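Local coordinates for protein salmonella plasmid virulence: SpvB (Salmonella typhimurium, PDB 6P0X) that probably transfers ADP-ribose from NAD(+) to an arginine of actin, the N-terminal domain described here being of unknown function, at residues A[272-276]-A[277-281]; A[197-200]-A[201-205]; A[314-317]-A[318-321]; A[65-68]-A[69-73]. One frame throughout, in Å; residues are numbered along the deposited sequence.

Contact 1: A[272-276]-A[277-281]; sequences SLYNY and GFEIR. With AKR (acrylic acid), chain C.
A short beta hairpin, strands 271-273 and 280-282, forms one wall of an acrylic acid pocket. Leu273 and Ile280, an antiparallel hydrogen-bonded pair, exchange bonds: Leu273 N to Ile280 O (2.8 Å) and Ile280 N to Leu273 O. Beyond them the chain reverses through a type I turn, Tyr274 to Gly277, and Gly277 takes a positive phi (96°) that leaves no room for a side chain beside the preceding carbonyl. One water bridges the loop, accepting from Tyr276 N and donating to Phe278 O.

On the face of Ser272 and Arg281, a chain of hydrogen bonds crosses the strands. Arg281 NH1 donates to Ser272 OG (2.8 Å) almost in the guanidinium plane, and that hydroxyl donates to the anti lone pair of Glu279 OE1 (2.7 Å). The extended Glu279 chain (chi1 176°) carries its carboxylate back to Ser272, alongside the Tyr274 ring; OE1 also forms a salt bridge with Arg203.

Leu273 and Ile280 share the other face. Leu273 CD1 comes within 3.5 Å of the ligand CA, and Tyr276 of the loop borders the same ligand, its OH bonding Gln168. The arrangement is that of a two-stranded antiparallel hairpin whose six-residue connection includes a type I turn.

Contact 2: A[197-200]-A[201-205]; sequences NGNE and AGRDR
Residues 197-200 and 201-205 meet through two successive tight bends, the first a short 3-10 segment at 199-200 and the second a type II beta turn from Glu200 to Arg203. Glu200 N bonds Asn197 O, and Ala201 N bonds Gly198 O (3.1 Å); Gly202 supplies the positive phi of the third position of the type II turn. Side chains then reach back to the carbonyls of the first bend. Arg203 NH1 donates to Asn199 O (3.3 Å) along a nearly straight line, 171° at the hydrogen and within the guanidinium plane. A kink at chi3 (95°) turns the end of Arg203 that way, while its NE pairs with Glu279 outside the loop.

This is a surface loop between strands 181-188 and 209-211, its folded backbone pinned by arginines that grip main-chain oxygens as well as acids. Arg205 NH2 does both: it meets Glu200 O on a lone pair (3.2 Å) and also forms a salt bridge with Glu200 OE1 (2.6 Å), though its hydrogen bond there is weak, bent at the hydrogen. The two side chains cross at about a right angle, with carboxylate and guanidinium planes 57° apart. Glu200 OE1 is shared with Arg281 of the neighbouring hairpin, and Arg205 NE is hydrogen-bonded to His283 NE2.

Contact 3: A[314-317]-A[318-321]; sequences DENP and ILTQ
The contact is the closing end of a beta hairpin, a surface turn that connects strand 304-314 to strand 321-328. The last regular rung is Asp314 with Gln321, an antiparallel hydrogen-bonded pair. Asp314 N donates to Gln321 O at 2.6 Å, and Gln321 N returns a bond to Asp314 O (3.1 Å). The same Asp314 O receives a CA-H...O contact from Thr320 CA (3.3 Å), so one carbonyl serves two neighbouring residues of the returning arm.

Past this pair the strands part, and a side chain takes over the role of a backbone carbonyl. Asn316 folds its amide inward over the turn: CG sits between the backbone N and the carbonyl carbon (chi1 68°), which brings OD1 to the amides of the far arm. Leu319 N, three residues ahead, donates to Asn316 OD1 at 2.6 Å with an angle of 165° at the hydrogen, the donor tilted 30° from the amide's carbonyl plane. Ile318 N, two residues ahead, reaches the same oxygen in a weak bond, as in an Asx turn. Pro317 occupies the bend between acceptor and donors.

Glu315 runs alongside Thr320, their side chains leaving the hairpin on one flank, with Glu315 CG 3.9 Å from Thr320 OG1. Glu315 carries on to a salt bridge with Arg287, and both side chains rest on Leu285, while Thr320 pairs through its backbone with Val47; the hairpin end thus lies between the loop following strand 280-282 and the loop preceding strand 49-50.

Contact 4: A[65-68]-A[69-73]; sequences PQYN and DSDEF
Pro65 opens a compact loop between strands 55-58 and 73-74 in which an aspartate carboxylate collects backbone amides, and its CB lies 3.3 Å from Asp71 OD2. The loop folds back on itself so that Asp71, six residues on, points toward the start of the segment. With CG anti to its own carbonyl carbon, Asp71 presents both oxygens to consecutive main-chain N-H groups.

Gln66 contributes the first of these: its N donates to Asp71 OD1 at 2.9 Å, meeting the syn lone pair of that oxygen, with an angle of 153° at the hydrogen. The side chain of Gln66 bends at chi2 and leads elsewhere.

Tyr67 supplies the second, its N meeting Asp71 OD2 at 2.8 Å on the syn side but 26° out of the carboxylate plane. The carboxylate therefore clasps two adjacent peptide groups, one per oxygen, and OD2 has a further partner outside the loop, a salt bridge to Arg58 of strand 55-58. Tyr67 itself takes a left-handed backbone conformation (phi 60°), and its ring leaves the loop to stack on His165, while OH bonds Tyr276 O.

Asn68 then turns the chain back in an Asx turn, its OD1 accepting from Ser70 N two residues ahead. Its CG lies between the backbone N and carbonyl carbon, and this folds OD1 over the residues that follow. Ser70 N approaches from above the amide's carbonyl plane (2.8 Å), and the hydroxyl of the same residue adds a second bond closer to that plane, Ser70 OG donating to Asn68 OD1 at 2.7 Å.

In the fold
The hairpin of contact 1 is the hub. Contact 2 docks on its polar face through two salt bridges, Glu279 OE1 to Arg203 NE (2.6 Å) and Arg281 NE to Glu200 OE1 (2.9 Å), so the arginine and acid chains of both contacts interlock. Contact 4 reaches the turn of the same hairpin, Tyr67 OH lying 2.7 Å from Tyr276 O in a probable hydrogen bond. The acrylic acid pocket is lined by contact 1 together with Gln168 and Met208; the side chains of Tyr67 and Arg205 lie about 10 and 13 Å from bound acrylic acid. Contact 3 stands apart, its nearest atoms about 9 Å from contacts 1 and 2 and about 25 Å from contact 4.

Contact 1: A[272-276]-A[277-281]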
loop_
_atom_site.group_PDB
_atom_site.type_symbol
_atom_site.label_atom_id
_atom_site.label_comp_id
_atom_site.label_asym_id
_atom_site.label_seq_id
_atom_site.Cartn_x
_atom_site.Cartn_y
_atom_site.Cartn_z
ATOM N N SER A 272 0.241 -10.503 16.414
ATOM C CA SER A 272 -0.349 -11.175 15.268
ATOM C C SER A 272 -1.842 -10.886 15.189
ATOM O O SER A 272 -2.520 -10.732 16.207
ATOM C CB SER A 272 -0.115 -12.688 15.342
ATOM O OG SER A 272 1.250 -12.996 15.129
ATOM N N LEU A 273 -2.339 -10.826 13.955
ATOM C CA LEU A 273 -3.741 -10.596 13.634
ATOM C C LEU A 273 -4.294 -11.814 12.907
ATOM O O LEU A 273 -3.592 -12.434 12.097
ATOM C CB LEU A 273 -3.913 -9.347 12.767
ATOM C CG LEU A 273 -3.301 -8.064 13.326
ATOM C CD1 LEU A 273 -3.207 -6.998 12.243
ATOM C CD2 LEU A 273 -4.119 -7.561 14.513
ATOM N N TYR A 274 -5.554 -12.155 13.197
ATOM C CA TYR A 274 -6.134 -13.395 12.702
ATOM C C TYR A 274 -7.542 -13.287 12.127
ATOM O O TYR A 274 -8.113 -14.328 11.781
ATOM C CB TYR A 274 -6.169 -14.442 13.829
ATOM C CG TYR A 274 -4.828 -14.818 14.414
ATOM C CD1 TYR A 274 -4.028 -15.773 13.807
ATOM C CD2 TYR A 274 -4.374 -14.231 15.588
ATOM C CE1 TYR A 274 -2.811 -16.128 14.345
ATOM C CE2 TYR A 274 -3.160 -14.578 16.136
ATOM C CZ TYR A 274 -2.380 -15.527 15.510
ATOM O OH TYR A 274 -1.165 -15.878 16.055
ATOM N N ASN A 275 -8.136 -12.094 12.015
ATOM C CA ASN A 275 -9.538 -12.069 11.599
ATOM C C ASN A 275 -9.727 -12.362 10.112
ATOM O O ASN A 275 -10.874 -12.438 9.660
ATOM C CB ASN A 275 -10.207 -10.743 11.977
ATOM C CG ASN A 275 -9.647 -9.556 11.237
ATOM O OD1 ASN A 275 -8.628 -9.645 10.560
ATOM N ND2 ASN A 275 -10.274 -8.406 11.436
ATOM N N TYR A 276 -8.656 -12.486 9.333
ATOM C CA TYR A 276 -8.783 -12.866 7.929
ATOM C C TYR A 276 -8.668 -14.369 7.695
ATOM O O TYR A 276 -8.760 -14.811 6.545
ATOM C CB TYR A 276 -7.746 -12.138 7.075
ATOM C CG TYR A 276 -8.034 -10.667 6.886
ATOM C CD1 TYR A 276 -9.222 -10.240 6.303
ATOM C CD2 TYR A 276 -7.104 -9.706 7.257
ATOM C CE1 TYR A 276 -9.482 -8.894 6.113
ATOM C CE2 TYR A 276 -7.351 -8.362 7.071
ATOM C CZ TYR A 276 -8.545 -7.959 6.500
ATOM O OH TYR A 276 -8.796 -6.615 6.317
ATOM N N GLY A 277 -8.428 -15.163 8.733
ATOM C CA GLY A 277 -8.314 -16.596 8.567
ATOM C C GLY A 277 -6.903 -17.117 8.425
ATOM O O GLY A 277 -6.727 -18.325 8.229
ATOM N N PHE A 278 -5.902 -16.242 8.484
ATOM C CA PHE A 278 -4.503 -16.644 8.498
ATOM C C PHE A 278 -3.735 -15.641 9.346
ATOM O O PHE A 278 -4.217 -14.539 9.623
ATOM C CB PHE A 278 -3.920 -16.744 7.079
ATOM C CG PHE A 278 -4.097 -15.494 6.254
ATOM C CD1 PHE A 278 -3.143 -14.488 6.273
ATOM C CD2 PHE A 278 -5.212 -15.335 5.444
ATOM C CE1 PHE A 278 -3.303 -13.338 5.511
ATOM C CE2 PHE A 278 -5.378 -14.189 4.675
ATOM C CZ PHE A 278 -4.420 -13.190 4.709
ATOM N N GLU A 279 -2.530 -16.029 9.751
ATOM C CA GLU A 279 -1.735 -15.199 10.643
ATOM C C GLU A 279 -1.107 -14.043 9.877
ATOM O O GLU A 279 -0.577 -14.216 8.775
ATOM C CB GLU A 279 -0.648 -16.032 11.332
ATOM C CG GLU A 279 0.301 -15.226 12.223
ATOM C CD GLU A 279 1.072 -16.089 13.222
ATOM O OE1 GLU A 279 1.644 -15.525 14.184
ATOM O OE2 GLU A 279 1.126 -17.326 13.037
ATOM N N ILE A 280 -1.185 -12.853 10.465
ATOM C CA ILE A 280 -0.497 -11.668 9.968
ATOM C C ILE A 280 0.299 -11.122 11.143
ATOM O O ILE A 280 -0.274 -10.529 12.060
ATOM C CB ILE A 280 -1.464 -10.615 9.417
ATOM C CG1 ILE A 280 -2.302 -11.202 8.280
ATOM C CG2 ILE A 280 -0.702 -9.386 8.953
ATOM C CD1 ILE A 280 -3.280 -10.207 7.681
ATOM N N ARG A 281 1.611 -11.329 11.133
ATOM C CA ARG A 281 2.469 -10.931 12.240
ATOM C C ARG A 281 3.232 -9.667 11.869
ATOM O O ARG A 281 3.684 -9.515 10.730
ATOM C CB ARG A 281 3.443 -12.057 12.598
ATOM C CG ARG A 281 4.258 -11.816 13.857
ATOM C CD ARG A 281 4.608 -13.135 14.536
ATOM N NE ARG A 281 5.274 -12.953 15.826
ATOM C CZ ARG A 281 4.645 -12.672 16.964
ATOM N NH1 ARG A 281 3.326 -12.525 16.983
ATOM N NH2 ARG A 281 5.338 -12.533 18.088
HETATM C CA AKR C . -4.310 -6.514 8.904
HETATM C CB AKR C . -5.467 -6.736 9.495
HETATM C C AKR C . -3.937 -5.092 8.497
HETATM O O AKR C . -4.866 -4.258 8.318
HETATM O OXT AKR C . -2.726 -4.757 8.335
HETATM O O HOH W 1 -0.073 -18.096 15.323
HETATM O O HOH W 2 -5.712 -12.177 9.735
#

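Contact 2: A[197-200]-A[201-205]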
loop_
_atom_site.group_PDB
_atom_site.type_symbol
_atom_site.label_atom_id
_atom_site.label_comp_id
_atom_site.label_asym_id
_atom_site.label_seq_id
_atom_site.Cartn_x
_atom_site.Cartn_y
_atom_site.Cartn_z
ATOM N N ASN A 197 13.186 -18.715 18.001
ATOM C CA ASN A 197 12.954 -19.748 18.998
ATOM C C ASN A 197 11.744 -19.404 19.862
ATOM O O ASN A 197 11.251 -18.273 19.872
ATOM C CB ASN A 197 14.197 -19.935 19.876
ATOM C CG ASN A 197 15.412 -20.381 19.085
ATOM O OD1 ASN A 197 15.309 -21.205 18.177
ATOM N ND2 ASN A 197 16.574 -19.838 19.432
ATOM N N GLY A 198 11.267 -20.409 20.591
ATOM C CA GLY A 198 10.212 -20.202 21.572
ATOM C C GLY A 198 8.924 -19.682 20.957
ATOM O O GLY A 198 8.283 -20.346 20.133
ATOM N N ASN A 199 8.537 -18.471 21.366
ATOM C CA ASN A 199 7.260 -17.897 20.953
ATOM C C ASN A 199 7.207 -17.596 19.461
ATOM O O ASN A 199 6.110 -17.491 18.902
ATOM C CB ASN A 199 6.990 -16.619 21.754
ATOM C CG ASN A 199 5.655 -15.983 21.414
ATOM O OD1 ASN A 199 4.652 -16.674 21.239
ATOM N ND2 ASN A 199 5.641 -14.659 21.313
ATOM N N GLU A 200 8.357 -17.484 18.799
ATOM C CA GLU A 200 8.400 -17.174 17.378
ATOM C C GLU A 200 8.563 -18.411 16.511
ATOM O O GLU A 200 8.584 -18.288 15.282
ATOM C CB GLU A 200 9.535 -16.190 17.083
ATOM C CG GLU A 200 9.479 -14.910 17.894
ATOM C CD GLU A 200 8.442 -13.937 17.371
ATOM O OE1 GLU A 200 7.797 -14.247 16.346
ATOM O OE2 GLU A 200 8.279 -12.857 17.981
ATOM N N ALA A 201 8.671 -19.590 17.113
ATOM C CA ALA A 201 8.892 -20.800 16.340
ATOM C C ALA A 201 7.608 -21.215 15.632
ATOM O O ALA A 201 6.512 -21.126 16.193
ATOM C CB ALA A 201 9.391 -21.926 17.244
ATOM N N GLY A 202 7.751 -21.663 14.387
ATOM C CA GLY A 202 6.623 -22.187 13.644
ATOM C C GLY A 202 5.567 -21.172 13.279
ATOM O O GLY A 202 4.436 -21.552 12.969
ATOM N N ARG A 203 5.906 -19.888 13.289
ATOM C CA ARG A 203 4.982 -18.832 12.905
ATOM C C ARG A 203 5.319 -18.418 11.480
ATOM O O ARG A 203 6.486 -18.151 11.168
ATOM C CB ARG A 203 5.097 -17.637 13.856
ATOM C CG ARG A 203 4.705 -17.939 15.301
ATOM C CD ARG A 203 4.551 -16.666 16.122
ATOM N NE ARG A 203 3.177 -16.175 16.208
ATOM C CZ ARG A 203 2.488 -16.077 17.342
ATOM N NH1 ARG A 203 3.045 -16.428 18.495
ATOM N NH2 ARG A 203 1.244 -15.610 17.328
ATOM N N ASP A 204 4.308 -18.377 10.615
ATOM C CA ASP A 204 4.482 -17.875 9.255
ATOM C C ASP A 204 4.276 -16.369 9.272
ATOM O O ASP A 204 3.164 -15.887 9.513
ATOM C CB ASP A 204 3.524 -18.553 8.281
ATOM C CG ASP A 204 4.094 -18.629 6.874
ATOM O OD1 ASP A 204 4.705 -17.635 6.422
ATOM O OD2 ASP A 204 3.944 -19.686 6.226
ATOM N N ARG A 205 5.348 -15.625 9.011
ATOM C CA ARG A 205 5.350 -14.187 9.215
ATOM C C ARG A 205 5.469 -13.400 7.915
ATOM O O ARG A 205 5.677 -12.186 7.959
ATOM C CB ARG A 205 6.484 -13.817 10.166
ATOM C CG ARG A 205 7.827 -14.369 9.733
ATOM C CD ARG A 205 8.907 -14.017 10.731
ATOM N NE ARG A 205 8.433 -14.169 12.104
ATOM C CZ ARG A 205 8.481 -15.308 12.786
ATOM N NH1 ARG A 205 8.987 -16.402 12.226
ATOM N NH2 ARG A 205 8.024 -15.353 14.030
#

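Contact 3: A[314-317]-A[318-321]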
loop_
_atom_site.group_PDB
_atom_site.type_symbol
_atom_site.label_atom_id
_atom_site.label_comp_id
_atom_site.label_asym_id
_atom_site.label_seq_id
_atom_site.Cartn_x
_atom_site.Cartn_y
_atom_site.Cartn_z
ATOM N N ASP A 314 8.424 5.487 22.289
ATOM C CA ASP A 314 8.614 4.827 23.576
ATOM C C ASP A 314 8.439 3.337 23.311
ATOM O O ASP A 314 7.315 2.859 23.140
ATOM C CB ASP A 314 7.610 5.330 24.607
ATOM C CG ASP A 314 7.910 6.738 25.081
ATOM O OD1 ASP A 314 9.103 7.096 25.194
ATOM O OD2 ASP A 314 6.946 7.491 25.341
ATOM N N GLU A 315 9.543 2.597 23.260
ATOM C CA GLU A 315 9.493 1.174 22.952
ATOM C C GLU A 315 9.560 0.360 24.231
ATOM O O GLU A 315 10.428 0.591 25.079
ATOM C CB GLU A 315 10.619 0.720 22.026
ATOM C CG GLU A 315 10.394 0.972 20.558
ATOM C CD GLU A 315 11.195 -0.005 19.706
ATOM O OE1 GLU A 315 12.211 0.403 19.109
ATOM O OE2 GLU A 315 10.811 -1.198 19.664
ATOM N N ASN A 316 8.651 -0.597 24.351
ATOM C CA ASN A 316 8.655 -1.555 25.443
ATOM C C ASN A 316 7.918 -2.801 24.971
ATOM O O ASN A 316 7.211 -2.759 23.956
ATOM C CB ASN A 316 8.012 -0.953 26.707
ATOM C CG ASN A 316 6.526 -0.706 26.555
ATOM O OD1 ASN A 316 5.741 -1.636 26.380
ATOM N ND2 ASN A 316 6.131 0.561 26.614
ATOM N N PRO A 317 8.079 -3.931 25.666
ATOM C CA PRO A 317 7.422 -5.164 25.202
ATOM C C PRO A 317 5.902 -5.126 25.269
ATOM O O PRO A 317 5.260 -5.920 24.572
ATOM C CB PRO A 317 7.991 -6.240 26.137
ATOM C CG PRO A 317 9.290 -5.669 26.624
ATOM C CD PRO A 317 9.059 -4.198 26.735
ATOM N N ILE A 318 5.304 -4.235 26.063
ATOM C CA ILE A 318 3.846 -4.179 26.155
ATOM C C ILE A 318 3.253 -3.387 24.995
ATOM O O ILE A 318 2.367 -3.873 24.285
ATOM C CB ILE A 318 3.418 -3.600 27.516
ATOM C CG1 ILE A 318 3.955 -4.470 28.650
ATOM C CG2 ILE A 318 1.904 -3.494 27.601
ATOM C CD1 ILE A 318 3.734 -3.884 30.025
ATOM N N LEU A 319 3.724 -2.161 24.784
ATOM C CA LEU A 319 3.210 -1.319 23.713
ATOM C C LEU A 319 4.300 -0.351 23.283
ATOM O O LEU A 319 5.136 0.072 24.086
ATOM C CB LEU A 319 1.969 -0.522 24.140
ATOM C CG LEU A 319 2.253 0.936 24.545
ATOM C CD1 LEU A 319 1.373 1.914 23.786
ATOM C CD2 LEU A 319 2.124 1.153 26.043
ATOM N N THR A 320 4.302 -0.029 21.999
ATOM C CA THR A 320 5.139 1.034 21.466
ATOM C C THR A 320 4.268 2.248 21.183
ATOM O O THR A 320 3.234 2.132 20.516
ATOM C CB THR A 320 5.862 0.582 20.199
ATOM O OG1 THR A 320 6.804 -0.443 20.538
ATOM C CG2 THR A 320 6.599 1.748 19.583
ATOM N N GLN A 321 4.684 3.407 21.688
ATOM C CA GLN A 321 3.937 4.645 21.521
ATOM C C GLN A 321 4.849 5.711 20.934
ATOM O O GLN A 321 5.961 5.922 21.429
ATOM C CB GLN A 321 3.365 5.129 22.859
ATOM C CG GLN A 321 2.442 6.331 22.741
ATOM C CD GLN A 321 1.109 5.977 22.114
ATOM O OE1 GLN A 321 0.510 4.954 22.445
ATOM N NE2 GLN A 321 0.640 6.817 21.199
#

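Contact 4: A[65-68]-A[69-73]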
loop_
_atom_site.group_PDB
_atom_site.type_symbol
_atom_site.label_atom_id
_atom_site.label_comp_id
_atom_site.label_asym_id
_atom_site.label_seq_id
_atom_site.Cartn_x
_atom_site.Cartn_y
_atom_site.Cartn_z
ATOM N N PRO A 65 -13.750 -14.309 6.070
ATOM C CA PRO A 65 -14.051 -14.677 4.684
ATOM C C PRO A 65 -13.630 -16.110 4.401
ATOM O O PRO A 65 -12.664 -16.621 4.971
ATOM C CB PRO A 65 -13.230 -13.676 3.860
ATOM C CG PRO A 65 -12.176 -13.167 4.798
ATOM C CD PRO A 65 -12.815 -13.175 6.155
ATOM N N GLN A 66 -14.383 -16.767 3.526
ATOM C CA GLN A 66 -14.099 -18.138 3.124
ATOM C C GLN A 66 -13.360 -18.207 1.796
ATOM O O GLN A 66 -12.987 -19.303 1.364
ATOM C CB GLN A 66 -15.400 -18.956 3.075
ATOM C CG GLN A 66 -16.185 -18.847 4.379
ATOM C CD GLN A 66 -15.629 -19.741 5.486
ATOM O OE1 GLN A 66 -14.830 -20.643 5.233
ATOM N NE2 GLN A 66 -15.960 -19.410 6.731
ATOM N N TYR A 67 -13.140 -17.061 1.145
ATOM C CA TYR A 67 -12.406 -16.978 -0.116
ATOM C C TYR A 67 -13.106 -17.802 -1.199
ATOM O O TYR A 67 -12.542 -18.714 -1.809
ATOM C CB TYR A 67 -10.946 -17.398 0.093
ATOM C CG TYR A 67 -10.275 -16.519 1.126
ATOM C CD1 TYR A 67 -9.758 -15.276 0.781
ATOM C CD2 TYR A 67 -10.217 -16.905 2.461
ATOM C CE1 TYR A 67 -9.169 -14.458 1.727
ATOM C CE2 TYR A 67 -9.633 -16.093 3.416
ATOM C CZ TYR A 67 -9.110 -14.871 3.044
ATOM O OH TYR A 67 -8.528 -14.060 3.991
ATOM N N ASN A 68 -14.374 -17.450 -1.415
ATOM C CA ASN A 68 -15.214 -18.039 -2.449
ATOM C C ASN A 68 -16.225 -17.006 -2.930
ATOM O O ASN A 68 -15.954 -15.800 -2.886
ATOM C CB ASN A 68 -15.919 -19.300 -1.935
ATOM C CG ASN A 68 -16.735 -19.053 -0.671
ATOM O OD1 ASN A 68 -17.289 -17.973 -0.469
ATOM N ND2 ASN A 68 -16.819 -20.069 0.182
ATOM N N ASP A 69 -17.392 -17.464 -3.387
ATOM C CA ASP A 69 -18.411 -16.547 -3.885
ATOM C C ASP A 69 -19.143 -15.821 -2.765
ATOM O O ASP A 69 -19.518 -14.656 -2.933
ATOM C CB ASP A 69 -19.428 -17.302 -4.743
ATOM C CG ASP A 69 -18.797 -17.976 -5.941
ATOM O OD1 ASP A 69 -17.553 -17.967 -6.048
ATOM O OD2 ASP A 69 -19.551 -18.512 -6.782
ATOM N N SER A 70 -19.352 -16.482 -1.626
ATOM C CA SER A 70 -20.154 -15.935 -0.537
ATOM C C SER A 70 -19.489 -14.773 0.196
ATOM O O SER A 70 -20.106 -14.235 1.123
ATOM C CB SER A 70 -20.495 -17.043 0.463
ATOM O OG SER A 70 -19.352 -17.434 1.204
ATOM N N ASP A 71 -18.277 -14.368 -0.174
ATOM C CA ASP A 71 -17.628 -13.260 0.516
ATOM C C ASP A 71 -18.179 -11.912 0.059
ATOM O O ASP A 71 -18.566 -11.727 -1.100
ATOM C CB ASP A 71 -16.115 -13.271 0.281
ATOM C CG ASP A 71 -15.400 -14.381 1.039
ATOM O OD1 ASP A 71 -16.038 -15.091 1.848
ATOM O OD2 ASP A 71 -14.177 -14.522 0.834
ATOM N N GLU A 72 -18.206 -10.967 0.993
ATOM C CA GLU A 72 -18.455 -9.564 0.709
ATOM C C GLU A 72 -17.140 -8.796 0.711
ATOM O O GLU A 72 -16.192 -9.154 1.416
ATOM C CB GLU A 72 -19.410 -8.947 1.729
ATOM C CG GLU A 72 -20.769 -9.601 1.793
ATOM C CD GLU A 72 -21.680 -8.905 2.780
ATOM O OE1 GLU A 72 -21.394 -8.966 3.993
ATOM O OE2 GLU A 72 -22.667 -8.277 2.343
ATOM N N PHE A 73 -17.092 -7.734 -0.087
ATOM C CA PHE A 73 -15.926 -6.868 -0.179
ATOM C C PHE A 73 -16.252 -5.487 0.369
ATOM O O PHE A 73 -17.415 -5.092 0.477
ATOM C CB PHE A 73 -15.438 -6.751 -1.624
ATOM C CG PHE A 73 -15.064 -8.060 -2.243
ATOM C CD1 PHE A 73 -13.817 -8.618 -2.012
ATOM C CD2 PHE A 73 -15.958 -8.736 -3.056
ATOM C CE1 PHE A 73 -13.467 -9.830 -2.581
ATOM C CE2 PHE A 73 -15.615 -9.948 -3.628
ATOM C CZ PHE A 73 -14.366 -10.496 -3.389
#